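Long-range contacts in hypothetical protein VC1899 (PDB 1XMX), which is of unknown function but contains a Card1-like endonuclease domain of the PD-(D/E)XK clan and may bind nucleic acid: residues L148-N158 and S276-Q284; V258-M269 and L371-K380. One frame throughout, in Å; residues are numbered along the deposited sequence.

Contact 1: residues L148-N158 and S276-Q284; sequences LTIFGARGEFN and SLNVQVYRQ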
loop_
_atom_site.group_PDB
_atom_site.type_symbol
_atom_site.label_atom_id
_atom_site.label_comp_id
_atom_site.label_asym_id
_atom_site.label_seq_id
_atom_site.Cartn_x
_atom_site.Cartn_y
_atom_site.Cartn_z
ATOM N N LEU A 148 -2.482 -7.401 0.346
ATOM C CA LEU A 148 -3.767 -7.551 -0.301
ATOM C C LEU A 148 -4.420 -8.874 0.050
ATOM O O LEU A 148 -5.638 -8.905 0.315
ATOM C CB LEU A 148 -3.694 -7.341 -1.812
ATOM C CG LEU A 148 -3.155 -5.959 -2.230
ATOM C CD1 LEU A 148 -2.894 -5.888 -3.715
ATOM C CD2 LEU A 148 -4.088 -4.847 -1.824
ATOM N N THR A 149 -3.644 -9.962 0.047
ATOM C CA THR A 149 -4.189 -11.259 0.380
ATOM C C THR A 149 -4.819 -11.202 1.775
ATOM O O THR A 149 -5.964 -11.613 1.992
ATOM C CB THR A 149 -3.099 -12.318 0.369
ATOM O OG1 THR A 149 -2.567 -12.368 -0.942
ATOM C CG2 THR A 149 -3.646 -13.706 0.786
ATOM N N ILE A 150 -4.065 -10.694 2.722
ATOM C CA ILE A 150 -4.563 -10.619 4.083
ATOM C C ILE A 150 -5.930 -9.968 4.138
ATOM O O ILE A 150 -6.789 -10.431 4.902
ATOM C CB ILE A 150 -3.596 -9.894 5.023
ATOM C CG1 ILE A 150 -2.357 -10.777 5.242
ATOM C CG2 ILE A 150 -4.317 -9.545 6.365
ATOM C CD1 ILE A 150 -1.248 -10.101 6.060
ATOM N N PHE A 151 -6.129 -8.902 3.351
ATOM C CA PHE A 151 -7.392 -8.168 3.398
ATOM C C PHE A 151 -8.457 -8.565 2.373
ATOM O O PHE A 151 -9.427 -7.836 2.150
ATOM C CB PHE A 151 -7.141 -6.667 3.398
ATOM C CG PHE A 151 -6.610 -6.164 4.718
ATOM C CD1 PHE A 151 -7.473 -5.858 5.754
ATOM C CD2 PHE A 151 -5.256 -5.992 4.921
ATOM C CE1 PHE A 151 -6.998 -5.418 6.953
ATOM C CE2 PHE A 151 -4.788 -5.538 6.118
ATOM C CZ PHE A 151 -5.654 -5.244 7.136
ATOM N N GLY A 152 -8.269 -9.721 1.755
ATOM C CA GLY A 152 -9.335 -10.336 0.963
ATOM C C GLY A 152 -9.398 -9.943 -0.492
ATOM O O GLY A 152 -10.434 -10.155 -1.151
ATOM N N ALA A 153 -8.281 -9.428 -0.991
ATOM C CA ALA A 153 -8.164 -8.860 -2.312
ATOM C C ALA A 153 -6.998 -9.577 -2.969
ATOM O O ALA A 153 -6.295 -10.365 -2.329
ATOM C CB ALA A 153 -7.886 -7.354 -2.224
ATOM N N ARG A 154 -6.813 -9.370 -4.248
ATOM C CA ARG A 154 -5.643 -9.940 -4.891
ATOM C C ARG A 154 -5.147 -8.951 -5.928
ATOM O O ARG A 154 -5.955 -8.364 -6.661
ATOM C CB ARG A 154 -6.012 -11.247 -5.555
ATOM C CG ARG A 154 -5.327 -11.445 -6.864
ATOM C CD ARG A 154 -5.865 -12.672 -7.500
ATOM N NE ARG A 154 -7.094 -12.434 -8.235
ATOM C CZ ARG A 154 -7.099 -12.215 -9.541
ATOM N NH1 ARG A 154 -5.939 -12.199 -10.197
ATOM N NH2 ARG A 154 -8.247 -12.005 -10.184
ATOM N N GLY A 155 -3.835 -8.753 -5.988
ATOM C CA GLY A 155 -3.271 -7.777 -6.927
ATOM C C GLY A 155 -2.609 -8.486 -8.080
ATOM O O GLY A 155 -2.113 -9.591 -7.912
ATOM N N GLU A 156 -2.624 -7.856 -9.256
ATOM C CA GLU A 156 -1.808 -8.278 -10.379
ATOM C C GLU A 156 -0.749 -7.193 -10.616
ATOM O O GLU A 156 -1.083 -6.006 -10.645
ATOM C CB GLU A 156 -2.694 -8.512 -11.620
ATOM C CG GLU A 156 -3.634 -9.722 -11.502
ATOM C CD GLU A 156 -4.557 -9.904 -12.713
ATOM O OE1 GLU A 156 -4.517 -9.076 -13.658
ATOM O OE2 GLU A 156 -5.341 -10.891 -12.733
ATOM N N PHE A 157 0.519 -7.594 -10.747
ATOM C CA PHE A 157 1.650 -6.641 -10.729
ATOM C C PHE A 157 2.418 -6.598 -12.065
ATOM O O PHE A 157 2.699 -7.644 -12.637
ATOM C CB PHE A 157 2.615 -6.957 -9.560
ATOM C CG PHE A 157 1.966 -6.889 -8.177
ATOM C CD1 PHE A 157 1.304 -8.002 -7.633
ATOM C CD2 PHE A 157 2.039 -5.735 -7.418
ATOM C CE1 PHE A 157 0.735 -7.955 -6.368
ATOM C CE2 PHE A 157 1.484 -5.685 -6.133
ATOM C CZ PHE A 157 0.809 -6.792 -5.627
ATOM N N ASN A 158 2.750 -5.383 -12.534
ATOM C CA ASN A 158 3.459 -5.119 -13.823
ATOM C C ASN A 158 3.598 -6.312 -14.758
ATOM O O ASN A 158 3.661 -6.142 -15.982
ATOM C CB ASN A 158 4.832 -4.443 -13.627
ATOM C CG ASN A 158 4.808 -2.913 -13.925
ATOM O OD1 ASN A 158 3.737 -2.322 -14.166
ATOM N ND2 ASN A 158 6.000 -2.274 -13.926
ATOM N N SER A 276 5.251 -0.514 -6.009
ATOM C CA SER A 276 4.741 -1.002 -7.271
ATOM C C SER A 276 4.034 0.092 -8.038
ATOM O O SER A 276 3.564 1.036 -7.440
ATOM C CB SER A 276 3.779 -2.147 -7.014
ATOM O OG SER A 276 3.940 -3.096 -8.051
ATOM N N LEU A 277 3.924 -0.082 -9.354
ATOM C CA LEU A 277 3.302 0.848 -10.279
ATOM C C LEU A 277 2.054 0.227 -10.857
ATOM O O LEU A 277 2.091 -0.861 -11.383
ATOM C CB LEU A 277 4.296 1.205 -11.424
ATOM C CG LEU A 277 3.914 2.270 -12.465
ATOM C CD1 LEU A 277 3.469 3.628 -11.795
ATOM C CD2 LEU A 277 5.064 2.530 -13.476
ATOM N N ASN A 278 0.934 0.908 -10.715
ATOM C CA ASN A 278 -0.329 0.506 -11.330
ATOM C C ASN A 278 -0.774 -0.916 -10.979
ATOM O O ASN A 278 -1.052 -1.727 -11.870
ATOM C CB ASN A 278 -0.294 0.715 -12.852
ATOM C CG ASN A 278 -0.456 2.185 -13.234
ATOM O OD1 ASN A 278 -1.391 2.847 -12.770
ATOM N ND2 ASN A 278 0.443 2.702 -14.082
ATOM N N VAL A 279 -0.842 -1.202 -9.683
ATOM C CA VAL A 279 -1.293 -2.488 -9.221
ATOM C C VAL A 279 -2.780 -2.640 -9.572
ATOM O O VAL A 279 -3.586 -1.760 -9.244
ATOM C CB VAL A 279 -1.093 -2.588 -7.696
ATOM C CG1 VAL A 279 -1.375 -4.005 -7.239
ATOM C CG2 VAL A 279 0.343 -2.181 -7.321
ATOM N N GLN A 280 -3.132 -3.709 -10.291
ATOM C CA GLN A 280 -4.548 -4.095 -10.462
ATOM C C GLN A 280 -5.037 -4.920 -9.257
ATOM O O GLN A 280 -4.418 -5.887 -8.910
ATOM C CB GLN A 280 -4.740 -4.894 -11.749
ATOM C CG GLN A 280 -4.062 -4.263 -12.965
ATOM C CD GLN A 280 -4.658 -2.897 -13.283
ATOM O OE1 GLN A 280 -3.953 -1.877 -13.393
ATOM N NE2 GLN A 280 -5.966 -2.862 -13.405
ATOM N N VAL A 281 -6.171 -4.543 -8.654
ATOM C CA VAL A 281 -6.645 -5.145 -7.403
ATOM C C VAL A 281 -8.051 -5.679 -7.665
ATOM O O VAL A 281 -8.921 -4.944 -8.169
ATOM C CB VAL A 281 -6.781 -4.109 -6.247
ATOM C CG1 VAL A 281 -7.194 -4.801 -4.901
ATOM C CG2 VAL A 281 -5.550 -3.268 -6.099
ATOM N N TYR A 282 -8.247 -6.951 -7.342
ATOM C CA TYR A 282 -9.500 -7.656 -7.523
ATOM C C TYR A 282 -10.068 -8.138 -6.173
ATOM O O TYR A 282 -9.305 -8.615 -5.321
ATOM C CB TYR A 282 -9.276 -8.860 -8.466
ATOM C CG TYR A 282 -8.762 -8.477 -9.842
ATOM C CD1 TYR A 282 -7.394 -8.396 -10.107
ATOM C CD2 TYR A 282 -9.648 -8.197 -10.875
ATOM C CE1 TYR A 282 -6.919 -8.044 -11.378
ATOM C CE2 TYR A 282 -9.197 -7.824 -12.158
ATOM C CZ TYR A 282 -7.824 -7.751 -12.400
ATOM O OH TYR A 282 -7.373 -7.389 -13.663
ATOM N N ARG A 283 -11.392 -7.990 -5.983
ATOM C CA ARG A 283 -12.092 -8.574 -4.835
ATOM C C ARG A 283 -13.346 -9.292 -5.320
ATOM O O ARG A 283 -14.145 -8.701 -6.043
ATOM C CB ARG A 283 -12.450 -7.508 -3.796
ATOM C CG ARG A 283 -11.231 -6.923 -3.081
ATOM C CD ARG A 283 -11.544 -5.712 -2.204
ATOM N NE ARG A 283 -11.977 -4.566 -2.987
ATOM C CZ ARG A 283 -12.277 -3.348 -2.525
ATOM N NH1 ARG A 283 -12.212 -3.043 -1.241
ATOM N NH2 ARG A 283 -12.674 -2.409 -3.381
ATOM N N GLN A 284 -13.496 -10.566 -4.980
ATOM C CA GLN A 284 -14.669 -11.327 -5.368
ATOM C C GLN A 284 -15.775 -11.145 -4.345
ATOM O O GLN A 284 -15.517 -11.239 -3.134
ATOM C CB GLN A 284 -14.367 -12.828 -5.460
ATOM C CG GLN A 284 -13.838 -13.313 -6.790
ATOM C CD GLN A 284 -14.732 -12.964 -7.986
ATOM O OE1 GLN A 284 -14.326 -12.178 -8.836
ATOM N NE2 GLN A 284 -15.945 -13.570 -8.072
HETATM O O HOH W 1 -11.716 -11.298 -2.984
HETATM O O HOH W 2 2.167 -3.239 -10.673
#

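Contact 2: residues V258-M269 and L371-K380; sequences VHSTVKQIQDDM and LKTHLTQWFK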
loop_
_atom_site.group_PDB
_atom_site.type_symbol
_atom_site.label_atom_id
_atom_site.label_comp_id
_atom_site.label_asym_id
_atom_site.label_seq_id
_atom_site.Cartn_x
_atom_site.Cartn_y
_atom_site.Cartn_z
ATOM N N VAL A 258 6.332 9.567 -9.852
ATOM C CA VAL A 258 6.169 9.274 -8.448
ATOM C C VAL A 258 6.769 7.897 -8.118
ATOM O O VAL A 258 7.462 7.742 -7.121
ATOM C CB VAL A 258 4.714 9.290 -7.991
ATOM C CG1 VAL A 258 4.634 8.746 -6.511
ATOM C CG2 VAL A 258 4.116 10.724 -8.154
ATOM N N HIS A 259 6.516 6.903 -8.943
ATOM C CA HIS A 259 7.118 5.614 -8.707
ATOM C C HIS A 259 8.656 5.684 -8.718
ATOM O O HIS A 259 9.327 5.106 -7.866
ATOM C CB HIS A 259 6.597 4.624 -9.721
ATOM C CG HIS A 259 7.189 3.261 -9.599
ATOM N ND1 HIS A 259 6.903 2.410 -8.541
ATOM C CD2 HIS A 259 8.045 2.593 -10.410
ATOM C CE1 HIS A 259 7.540 1.267 -8.723
ATOM N NE2 HIS A 259 8.238 1.354 -9.847
ATOM N N SER A 260 9.193 6.377 -9.704
ATOM C CA SER A 260 10.629 6.539 -9.838
ATOM C C SER A 260 11.252 7.287 -8.646
ATOM O O SER A 260 12.375 7.014 -8.280
ATOM C CB SER A 260 10.921 7.280 -11.132
ATOM O OG SER A 260 10.757 6.400 -12.240
ATOM N N THR A 261 10.547 8.282 -8.123
ATOM C CA THR A 261 10.961 9.032 -6.938
ATOM C C THR A 261 10.926 8.201 -5.632
ATOM O O THR A 261 11.837 8.290 -4.811
ATOM C CB THR A 261 10.064 10.281 -6.806
ATOM O OG1 THR A 261 10.203 11.017 -8.017
ATOM C CG2 THR A 261 10.432 11.153 -5.618
ATOM N N VAL A 262 9.888 7.389 -5.463
ATOM C CA VAL A 262 9.803 6.492 -4.359
ATOM C C VAL A 262 10.991 5.552 -4.375
ATOM O O VAL A 262 11.583 5.265 -3.315
ATOM C CB VAL A 262 8.477 5.665 -4.360
ATOM C CG1 VAL A 262 8.552 4.551 -3.252
ATOM C CG2 VAL A 262 7.265 6.559 -4.104
ATOM N N LYS A 263 11.331 5.055 -5.557
ATOM C CA LYS A 263 12.475 4.145 -5.725
ATOM C C LYS A 263 13.815 4.811 -5.325
ATOM O O LYS A 263 14.647 4.177 -4.677
ATOM C CB LYS A 263 12.536 3.609 -7.153
ATOM C CG LYS A 263 13.761 2.786 -7.413
ATOM C CD LYS A 263 13.892 2.432 -8.881
ATOM C CE LYS A 263 15.144 1.579 -9.125
ATOM N NZ LYS A 263 15.212 1.207 -10.567
ATOM N N GLN A 264 13.995 6.083 -5.704
ATOM C CA GLN A 264 15.092 6.913 -5.176
ATOM C C GLN A 264 15.141 7.107 -3.671
ATOM O O GLN A 264 16.217 7.016 -3.062
ATOM C CB GLN A 264 15.058 8.316 -5.801
ATOM C CG GLN A 264 15.642 8.305 -7.116
ATOM C CD GLN A 264 15.881 9.693 -7.656
ATOM O OE1 GLN A 264 16.113 10.667 -6.897
ATOM N NE2 GLN A 264 15.852 9.798 -8.978
ATOM N N ILE A 265 13.994 7.420 -3.069
ATOM C CA ILE A 265 13.918 7.619 -1.604
ATOM C C ILE A 265 14.241 6.327 -0.914
ATOM O O ILE A 265 14.905 6.309 0.097
ATOM C CB ILE A 265 12.516 8.099 -1.196
ATOM C CG1 ILE A 265 12.281 9.502 -1.758
ATOM C CG2 ILE A 265 12.357 8.092 0.321
ATOM C CD1 ILE A 265 10.818 9.931 -1.824
ATOM N N GLN A 266 13.828 5.218 -1.500
ATOM C CA GLN A 266 13.999 3.901 -0.871
ATOM C C GLN A 266 15.487 3.494 -0.778
ATOM O O GLN A 266 15.887 2.751 0.108
ATOM C CB GLN A 266 13.183 2.873 -1.652
ATOM C CG GLN A 266 13.253 1.436 -1.181
ATOM C CD GLN A 266 12.567 0.498 -2.150
ATOM O OE1 GLN A 266 12.714 0.659 -3.369
ATOM N NE2 GLN A 266 11.816 -0.483 -1.631
ATOM N N ASP A 267 16.304 3.992 -1.691
ATOM C CA ASP A 267 17.759 3.783 -1.607
ATOM C C ASP A 267 18.298 4.241 -0.245
ATOM O O ASP A 267 19.251 3.689 0.239
ATOM C CB ASP A 267 18.485 4.550 -2.726
ATOM C CG ASP A 267 18.187 3.988 -4.127
ATOM O OD1 ASP A 267 17.849 2.791 -4.236
ATOM O OD2 ASP A 267 18.303 4.731 -5.127
ATOM N N ASP A 268 17.702 5.249 0.384
ATOM C CA ASP A 268 18.205 5.685 1.674
ATOM C C ASP A 268 17.265 5.491 2.856
ATOM O O ASP A 268 17.627 5.908 3.956
ATOM C CB ASP A 268 18.568 7.152 1.639
ATOM C CG ASP A 268 19.720 7.440 0.713
ATOM O OD1 ASP A 268 20.732 6.688 0.735
ATOM O OD2 ASP A 268 19.598 8.413 -0.071
ATOM N N MET A 269 16.076 4.912 2.624
ATOM C CA MET A 269 15.028 4.753 3.638
ATOM C C MET A 269 14.634 3.306 3.599
ATOM O O MET A 269 13.669 2.979 2.911
ATOM C CB MET A 269 13.720 5.517 3.259
ATOM C CG MET A 269 13.506 6.939 3.863
ATOM S SD MET A 269 11.812 7.579 4.033
ATOM C CE MET A 269 11.265 6.360 5.068
ATOM N N LEU A 371 8.704 17.241 -4.893
ATOM C CA LEU A 371 7.976 15.979 -4.791
ATOM C C LEU A 371 8.783 15.067 -3.876
ATOM O O LEU A 371 8.257 14.429 -2.999
ATOM C CB LEU A 371 7.803 15.341 -6.184
ATOM C CG LEU A 371 7.134 13.960 -6.324
ATOM C CD1 LEU A 371 5.696 13.896 -5.708
ATOM C CD2 LEU A 371 7.114 13.482 -7.745
ATOM N N LYS A 372 10.085 15.027 -4.082
ATOM C CA LYS A 372 10.875 14.008 -3.432
ATOM C C LYS A 372 10.937 14.263 -1.908
ATOM O O LYS A 372 10.841 13.338 -1.129
ATOM C CB LYS A 372 12.261 13.895 -4.075
ATOM C CG LYS A 372 13.180 12.920 -3.320
ATOM C CD LYS A 372 14.271 12.455 -4.242
ATOM C CE LYS A 372 15.641 12.703 -3.648
ATOM N NZ LYS A 372 15.952 11.536 -2.753
ATOM N N THR A 373 11.061 15.516 -1.509
ATOM C CA THR A 373 11.034 15.912 -0.112
ATOM C C THR A 373 9.682 15.667 0.586
ATOM O O THR A 373 9.636 15.135 1.707
ATOM C CB THR A 373 11.464 17.372 0.018
ATOM O OG1 THR A 373 12.850 17.431 -0.318
ATOM C CG2 THR A 373 11.277 17.896 1.392
ATOM N N HIS A 374 8.589 16.042 -0.071
ATOM C CA HIS A 374 7.257 15.828 0.505
ATOM C C HIS A 374 6.943 14.346 0.612
ATOM O O HIS A 374 6.336 13.926 1.567
ATOM C CB HIS A 374 6.184 16.544 -0.290
ATOM C CG HIS A 374 6.335 18.027 -0.312
ATOM N ND1 HIS A 374 6.263 18.799 0.823
ATOM C CD2 HIS A 374 6.534 18.894 -1.338
ATOM C CE1 HIS A 374 6.405 20.078 0.503
ATOM N NE2 HIS A 374 6.566 20.160 -0.800
ATOM N N LEU A 375 7.382 13.546 -0.342
ATOM C CA LEU A 375 7.200 12.123 -0.255
ATOM C C LEU A 375 8.033 11.523 0.888
ATOM O O LEU A 375 7.583 10.622 1.595
ATOM C CB LEU A 375 7.549 11.477 -1.592
ATOM C CG LEU A 375 6.531 11.483 -2.777
ATOM C CD1 LEU A 375 7.018 10.686 -3.938
ATOM C CD2 LEU A 375 5.181 10.904 -2.302
ATOM N N THR A 376 9.258 12.012 1.050
ATOM C CA THR A 376 10.142 11.590 2.135
ATOM C C THR A 376 9.487 11.915 3.455
ATOM O O THR A 376 9.379 11.078 4.313
ATOM C CB THR A 376 11.560 12.279 2.030
ATOM O OG1 THR A 376 12.130 12.032 0.739
ATOM C CG2 THR A 376 12.547 11.677 3.083
ATOM N N GLN A 377 9.020 13.129 3.613
ATOM C CA GLN A 377 8.335 13.488 4.824
ATOM C C GLN A 377 7.182 12.542 5.135
ATOM O O GLN A 377 7.052 12.102 6.289
ATOM C CB GLN A 377 7.864 14.928 4.751
ATOM C CG GLN A 377 9.069 15.879 4.641
ATOM C CD GLN A 377 8.685 17.333 4.383
ATOM O OE1 GLN A 377 7.594 17.640 3.872
ATOM N NE2 GLN A 377 9.598 18.220 4.662
ATOM N N TRP A 378 6.384 12.185 4.120
ATOM C CA TRP A 378 5.172 11.371 4.318
ATOM C C TRP A 378 5.631 10.014 4.797
ATOM O O TRP A 378 5.070 9.471 5.786
ATOM C CB TRP A 378 4.388 11.191 3.024
ATOM C CG TRP A 378 3.039 10.519 3.152
ATOM C CD1 TRP A 378 2.042 10.818 4.046
ATOM C CD2 TRP A 378 2.542 9.474 2.316
ATOM N NE1 TRP A 378 0.957 9.946 3.855
ATOM C CE2 TRP A 378 1.245 9.139 2.776
ATOM C CE3 TRP A 378 3.073 8.764 1.231
ATOM C CZ2 TRP A 378 0.484 8.160 2.161
ATOM C CZ3 TRP A 378 2.325 7.778 0.654
ATOM C CH2 TRP A 378 1.024 7.503 1.105
ATOM N N PHE A 379 6.695 9.504 4.161
ATOM C CA PHE A 379 7.212 8.170 4.511
ATOM C C PHE A 379 7.930 8.119 5.867
ATOM O O PHE A 379 7.955 7.054 6.510
ATOM C CB PHE A 379 8.173 7.655 3.466
ATOM C CG PHE A 379 7.532 7.356 2.127
ATOM C CD1 PHE A 379 6.271 6.753 2.053
ATOM C CD2 PHE A 379 8.191 7.679 0.934
ATOM C CE1 PHE A 379 5.697 6.420 0.807
ATOM C CE2 PHE A 379 7.610 7.341 -0.327
ATOM C CZ PHE A 379 6.367 6.723 -0.385
ATOM N N LYS A 380 8.584 9.216 6.251
ATOM C CA LYS A 380 9.192 9.334 7.579
ATOM C C LYS A 380 8.110 9.244 8.652
ATOM O O LYS A 380 8.308 8.560 9.660
ATOM C CB LYS A 380 10.004 10.618 7.765
ATOM C CG LYS A 380 11.196 10.706 6.776
ATOM C CD LYS A 380 12.324 11.589 7.281
ATOM C CE LYS A 380 12.720 12.617 6.185
ATOM N NZ LYS A 380 14.009 13.317 6.419
#

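Contact 1: residues L148-N158 and S276-Q284
Arg154 and Tyr282 face each other as an antiparallel hydrogen-bonded pair, and their side chains stack over the backbone ladder. The ladder has four bonds, from Tyr282 N to Arg154 O (2.8 Å) through to Gln280 N and Glu156 O (3.1 Å), so it grips both ends of the short strand 154-156. Between the two bonded pairs, Gly155 CA makes a CA-H...O contact with Gln280 O (3.0 Å); having no side chain, Gly155 lets the strand lie close against Val281 and Leu148. On the Gly155 and Val281 side the packing is dense and apolar: Ala153 CB rests 3.8 Å from Val281 CG1, and beyond the strand Phe157 CE2 lies 3.5 Å from Val279 CG1.

The other face of the ladder is the more solvent-exposed side, and polar. Arg154 bends at chi3 (84°), which lays its guanidinium nearly parallel to the Tyr282 ring, planes 8° apart; Arg154 NH2 lies over one face of the ring, 3.6 Å from Tyr282 CG. Arg154 NH1 also forms a salt bridge with Glu156 OE2 (2.9 Å), met on the anti side of the carboxylate, which helps fix the guanidinium over the ring. Water joins the ragged ends, one molecule between Gly152 O and Gln284 N, another linking Asn158 N with Leu277 O.

Gly152, with positive phi, closes a Schellman motif at the end of helix 144-150 and turns the chain into the edge strand. Strand 288-300 pairs with the far side of strand 279-285, while Leu332 of helix 321-333 packs on Leu148, Ala153 and Val281.

Contact 2: residues V258-M269 and L371-K380
Ile265 and Leu375 interlock as reciprocal knobs, each set into a hole of four residues on the opposite helix. Ile265 enters among Lys372, Leu375, Thr376 and Phe379; its CG1 lies beside the backbone N (chi1 -67°), and Ile265 CD1 reaches Leu375 CB at 3.6 Å. Leu375 answers by sending CD1 between Val258, Thr261 and Val262, 3.8 Å from Thr261 CG2. Branched aliphatic side chains suit such holes because they fill them without polar groups to satisfy.

Ile265 and Lys372 run alongside head to tail, the lysine offering its CG to Ile265 CG1 while its amine continues toward the outer, solvent-exposed side of the helix pair. There Gln264 lies nearly perpendicular to it, with Gln264 OE1 3.7 Å from Lys372 CD. Thr261 turns CG2 against Lys372 CB (3.6 Å), and its hydroxyl bonds back to Leu257 O. Thr376 likewise spends its hydroxyl within its own helix: Thr376 OG1 donates to Lys372 O (2.6 Å), which also accepts from Thr376 N on the other face of the carbonyl plane. These internal bonds let threonines sit in an otherwise apolar seam.

Val262 stands crosswise to Phe379 and presses CG2 on the ring's edge, 3.8 Å from Phe379 CZ. Farther along, the chi3 turn (61°) folds Met269 CE back to 3.7 Å from Phe379 CB.

The helix axes cross at -62°, 9.9 Å apart. Val258 meets both strands 288-300 and 303-310, Leu375 strand 303-310 and Phe379 strand 288-300, making this a two-helix layer on one face of the mixed sheet, consistent with the alpha/beta core of a PD-(D/E)XK nuclease-like domain.

Both contacts build on the same mixed sheet, but in different ways. Contact 1 adds strand 154-156 at its edge and is held mainly by backbone hydrogen bonds, with charged and aromatic groups on the solvent side; contact 2 joins two helices packed against the sheet and has no hydrogen bond between its segments. Seven of the twelve touching residues in contact 2 are buried, against four of sixteen in contact 1, where water bridges both ends. Although their centres lie about 22 Å apart, the two meet where His259 packs against Ser276 and Leu277. Their segments alternate along the chain.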